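Local coordinates for protein 4-alpha-glucanotransferase (Streptococcus agalactiae, PDB 6M6T) that is an amylomaltase, also called disproportionating enzyme, a glucanotransferase of the TIM-barrel clan that binds a glycan in its pocket, at residues A[371-383]-A[408-420]. Residues are numbered along the deposited sequence; the frame is centred on the assembly and turned at random.
Sequences FYDTTGNSIDIPH and LTVEQKAYAENYM
Phe371 packs its ring against Tyr415 and Tyr419 of helix 410-419 and against Met420. The ring edge meets the face of Tyr419 in a T-shaped stack, with centroids 5.4 Å apart and planes at 77°. Tyr415 CE2 lies at the same ring's edge. Met420 CE covers one face, 3.7 Å from the ring centroid, a CH-pi contact. Next, Tyr372 O accepts a weak, bent hydrogen bond from Gln412 NE2. Gln412 OE1 accepts a hydrogen bond from the backbone N of Thr409, the N-cap residue, which helps fix the amide's rotation. The Tyr372 ring meets Phe254 edge-to-face, and Gln412 OE1 lies at its edge. Thr374 lies over the Tyr415 ring, with CA 3.9 Å from the ring centroid and almost on its normal. A water joins Thr374 OG1 to Glu411 OE1. Thr374 sits in a type I turn from Asp373 to Gly376, and Asp373 OD1 accepts from Thr375 N in an Asx turn. This loop links two strands of the parallel TIM-barrel sheet, 363-366 and 389-392. Further along, Asp380 belongs to the glycan pocket and touches the bound GLC. Ile381 then returns to the helix. Its CG1 is 3.6 Å from Tyr419 CZ, and its CD1 comes to the edge of the Tyr415 ring. Pro382 packs its CG 3.7 Å from Tyr419 CE1. At His383 two bonds grip the Tyr419 hydroxyl. The backbone N donates to Tyr419 OH over 3.1 Å, and His383 ND1 lies 2.6 Å from the same OH. Tyr419 reaches them with CG anti to its own N (chi1 -167°).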
# COMPACT_ATOMS: atom_id res chain seq x y z
N PHE A 371 10.45 -22.38 -6.61
CA PHE A 371 11.57 -23.11 -7.21
C PHE A 371 12.60 -23.49 -6.16
O PHE A 371 13.67 -23.99 -6.52
CB PHE A 371 12.24 -22.29 -8.32
CG PHE A 371 11.37 -22.09 -9.55
CD1 PHE A 371 11.13 -23.13 -10.42
CD2 PHE A 371 10.79 -20.87 -9.81
CE1 PHE A 371 10.33 -22.96 -11.52
CE2 PHE A 371 9.99 -20.69 -10.91
CZ PHE A 371 9.76 -21.74 -11.77
N TYR A 372 12.32 -23.24 -4.87
CA TYR A 372 13.21 -23.70 -3.81
C TYR A 372 13.18 -25.21 -3.63
O TYR A 372 14.08 -25.76 -3.00
CB TYR A 372 12.86 -23.04 -2.48
CG TYR A 372 13.08 -21.55 -2.47
CD1 TYR A 372 14.33 -21.02 -2.73
CD2 TYR A 372 12.03 -20.67 -2.21
CE1 TYR A 372 14.53 -19.66 -2.73
CE2 TYR A 372 12.21 -19.32 -2.23
CZ TYR A 372 13.47 -18.81 -2.49
OH TYR A 372 13.67 -17.45 -2.49
N ASP A 373 12.17 -25.88 -4.16
CA ASP A 373 12.05 -27.32 -4.05
C ASP A 373 12.07 -27.90 -5.46
O ASP A 373 11.07 -27.82 -6.18
CB ASP A 373 10.79 -27.68 -3.27
CG ASP A 373 10.26 -29.04 -3.61
OD1 ASP A 373 11.01 -29.88 -4.14
OD2 ASP A 373 9.06 -29.27 -3.35
N THR A 374 13.20 -28.49 -5.84
CA THR A 374 13.42 -29.04 -7.18
C THR A 374 12.58 -30.27 -7.49
O THR A 374 12.72 -30.81 -8.59
CB THR A 374 14.90 -29.39 -7.39
OG1 THR A 374 15.43 -29.95 -6.19
CG2 THR A 374 15.69 -28.17 -7.74
N THR A 375 11.74 -30.75 -6.56
CA THR A 375 10.85 -31.87 -6.89
C THR A 375 9.71 -31.42 -7.79
O THR A 375 9.13 -32.25 -8.50
CB THR A 375 10.24 -32.51 -5.63
OG1 THR A 375 9.40 -31.57 -4.95
CG2 THR A 375 11.32 -33.04 -4.68
N GLY A 376 9.37 -30.13 -7.77
CA GLY A 376 8.21 -29.61 -8.45
C GLY A 376 6.94 -29.63 -7.63
O GLY A 376 5.85 -29.46 -8.20
N ASN A 377 7.03 -29.82 -6.32
CA ASN A 377 5.82 -29.98 -5.53
C ASN A 377 5.34 -28.69 -4.88
O ASN A 377 4.19 -28.66 -4.41
CB ASN A 377 6.04 -31.04 -4.46
CG ASN A 377 5.67 -32.40 -4.97
OD1 ASN A 377 4.49 -32.67 -5.22
ND2 ASN A 377 6.68 -33.26 -5.17
N SER A 378 6.18 -27.65 -4.87
CA SER A 378 5.81 -26.35 -4.33
C SER A 378 4.53 -25.85 -4.99
O SER A 378 4.39 -25.88 -6.21
CB SER A 378 6.96 -25.36 -4.56
OG SER A 378 6.55 -24.03 -4.29
N ILE A 379 3.58 -25.42 -4.15
CA ILE A 379 2.30 -24.94 -4.64
C ILE A 379 2.40 -23.59 -5.35
O ILE A 379 1.38 -23.07 -5.83
CB ILE A 379 1.30 -24.81 -3.48
CG1 ILE A 379 1.69 -23.64 -2.59
CG2 ILE A 379 1.28 -26.10 -2.69
CD1 ILE A 379 0.78 -22.42 -2.72
N ASP A 380 3.58 -22.99 -5.37
CA ASP A 380 3.84 -21.77 -6.13
C ASP A 380 4.61 -22.05 -7.42
O ASP A 380 5.16 -21.12 -8.01
CB ASP A 380 4.61 -20.76 -5.26
CG ASP A 380 3.73 -20.08 -4.20
OD1 ASP A 380 2.73 -19.42 -4.57
OD2 ASP A 380 4.07 -20.17 -2.98
N ILE A 381 4.68 -23.31 -7.85
CA ILE A 381 5.31 -23.67 -9.12
C ILE A 381 4.26 -23.55 -10.22
O ILE A 381 3.11 -23.96 -10.03
CB ILE A 381 5.95 -25.08 -9.08
CG1 ILE A 381 7.00 -25.25 -10.18
CG2 ILE A 381 4.89 -26.15 -9.20
CD1 ILE A 381 8.24 -26.00 -9.79
N PRO A 382 4.61 -22.97 -11.38
CA PRO A 382 3.58 -22.62 -12.39
C PRO A 382 2.57 -23.72 -12.71
O PRO A 382 1.38 -23.43 -12.90
CB PRO A 382 4.42 -22.26 -13.62
CG PRO A 382 5.73 -21.76 -13.05
CD PRO A 382 5.94 -22.42 -11.71
N HIS A 383 2.99 -24.98 -12.76
CA HIS A 383 2.01 -25.96 -13.19
C HIS A 383 0.98 -26.28 -12.15
O HIS A 383 0.31 -27.28 -12.34
CB HIS A 383 2.72 -27.24 -13.62
CG HIS A 383 3.52 -27.91 -12.54
ND1 HIS A 383 4.90 -28.01 -12.59
CD2 HIS A 383 3.13 -28.53 -11.40
CE1 HIS A 383 5.32 -28.66 -11.52
NE2 HIS A 383 4.27 -28.99 -10.78
N LEU A 408 20.30 -18.77 -5.13
CA LEU A 408 19.78 -20.09 -5.46
C LEU A 408 20.93 -21.09 -5.45
O LEU A 408 22.03 -20.81 -5.97
CB LEU A 408 19.08 -20.08 -6.82
CG LEU A 408 17.59 -19.75 -7.00
CD1 LEU A 408 17.13 -18.62 -6.08
CD2 LEU A 408 17.24 -19.43 -8.49
N THR A 409 20.68 -22.23 -4.80
CA THR A 409 21.49 -23.42 -5.03
C THR A 409 21.79 -23.57 -6.51
O THR A 409 20.87 -23.48 -7.34
CB THR A 409 20.70 -24.65 -4.56
OG1 THR A 409 19.98 -24.35 -3.35
CG2 THR A 409 21.60 -25.88 -4.37
N VAL A 410 23.07 -23.78 -6.86
CA VAL A 410 23.32 -23.93 -8.28
C VAL A 410 22.58 -25.13 -8.86
O VAL A 410 22.31 -25.17 -10.07
CB VAL A 410 24.82 -23.99 -8.57
CG1 VAL A 410 25.07 -23.61 -10.03
CG2 VAL A 410 25.60 -23.05 -7.66
N GLU A 411 22.17 -26.09 -8.02
CA GLU A 411 21.21 -27.09 -8.48
C GLU A 411 19.82 -26.47 -8.65
O GLU A 411 19.10 -26.79 -9.60
CB GLU A 411 21.18 -28.30 -7.53
CG GLU A 411 20.07 -28.31 -6.47
CD GLU A 411 19.80 -29.72 -5.90
OE1 GLU A 411 18.90 -29.85 -5.04
OE2 GLU A 411 20.48 -30.69 -6.30
N GLN A 412 19.44 -25.53 -7.76
CA GLN A 412 18.18 -24.80 -7.94
C GLN A 412 18.24 -23.89 -9.16
O GLN A 412 17.24 -23.73 -9.88
CB GLN A 412 17.87 -23.97 -6.70
CG GLN A 412 16.90 -24.60 -5.76
CD GLN A 412 16.95 -23.95 -4.40
OE1 GLN A 412 17.54 -22.88 -4.23
NE2 GLN A 412 16.34 -24.60 -3.42
N LYS A 413 19.38 -23.24 -9.39
CA LYS A 413 19.53 -22.44 -10.60
C LYS A 413 19.39 -23.31 -11.83
O LYS A 413 18.63 -22.98 -12.75
CB LYS A 413 20.89 -21.73 -10.62
CG LYS A 413 21.09 -20.69 -9.54
CD LYS A 413 22.56 -20.26 -9.45
CE LYS A 413 23.06 -19.70 -10.79
NZ LYS A 413 22.97 -18.21 -10.89
N ALA A 414 20.13 -24.42 -11.88
CA ALA A 414 20.07 -25.32 -13.03
C ALA A 414 18.63 -25.75 -13.29
O ALA A 414 18.13 -25.68 -14.42
CB ALA A 414 20.96 -26.54 -12.79
N TYR A 415 17.95 -26.18 -12.23
CA TYR A 415 16.58 -26.64 -12.37
C TYR A 415 15.67 -25.53 -12.88
O TYR A 415 14.81 -25.78 -13.74
CB TYR A 415 16.12 -27.16 -11.02
CG TYR A 415 14.65 -27.34 -10.88
CD1 TYR A 415 14.06 -28.54 -11.19
CD2 TYR A 415 13.85 -26.31 -10.40
CE1 TYR A 415 12.70 -28.73 -11.06
CE2 TYR A 415 12.49 -26.49 -10.25
CZ TYR A 415 11.92 -27.71 -10.59
OH TYR A 415 10.58 -27.91 -10.46
N ALA A 416 15.83 -24.31 -12.38
CA ALA A 416 14.98 -23.20 -12.81
C ALA A 416 15.24 -22.83 -14.26
O ALA A 416 14.32 -22.46 -14.99
CB ALA A 416 15.18 -21.98 -11.90
N GLU A 417 16.50 -22.92 -14.69
CA GLU A 417 16.79 -22.64 -16.10
C GLU A 417 16.21 -23.73 -17.00
O GLU A 417 15.85 -23.46 -18.15
CB GLU A 417 18.30 -22.49 -16.30
CG GLU A 417 18.90 -21.23 -15.64
CD GLU A 417 20.40 -21.03 -15.94
OE1 GLU A 417 21.17 -22.02 -15.87
OE2 GLU A 417 20.80 -19.87 -16.23
N ASN A 418 16.14 -24.96 -16.49
CA ASN A 418 15.46 -26.04 -17.20
C ASN A 418 13.96 -25.78 -17.36
O ASN A 418 13.47 -25.51 -18.46
CB ASN A 418 15.68 -27.35 -16.44
CG ASN A 418 16.17 -28.46 -17.34
OD1 ASN A 418 15.93 -28.43 -18.55
ND2 ASN A 418 16.85 -29.45 -16.76
N TYR A 419 13.25 -25.79 -16.23
CA TYR A 419 11.80 -25.64 -16.15
C TYR A 419 11.24 -24.53 -17.02
O TYR A 419 10.16 -24.68 -17.59
CB TYR A 419 11.42 -25.35 -14.70
CG TYR A 419 9.95 -25.47 -14.41
CD1 TYR A 419 9.05 -24.47 -14.77
CD2 TYR A 419 9.45 -26.58 -13.72
CE1 TYR A 419 7.69 -24.59 -14.47
CE2 TYR A 419 8.11 -26.70 -13.42
CZ TYR A 419 7.23 -25.70 -13.79
OH TYR A 419 5.90 -25.83 -13.49
N MET A 420 11.94 -23.41 -17.09
CA MET A 420 11.43 -22.22 -17.76
C MET A 420 12.02 -22.04 -19.15
O MET A 420 11.63 -21.10 -19.84
CB MET A 420 11.71 -20.98 -16.91
CG MET A 420 10.92 -20.96 -15.62
SD MET A 420 11.16 -19.49 -14.62
CE MET A 420 12.31 -20.15 -13.42
O HOH W 1 16.70 -28.11 -4.32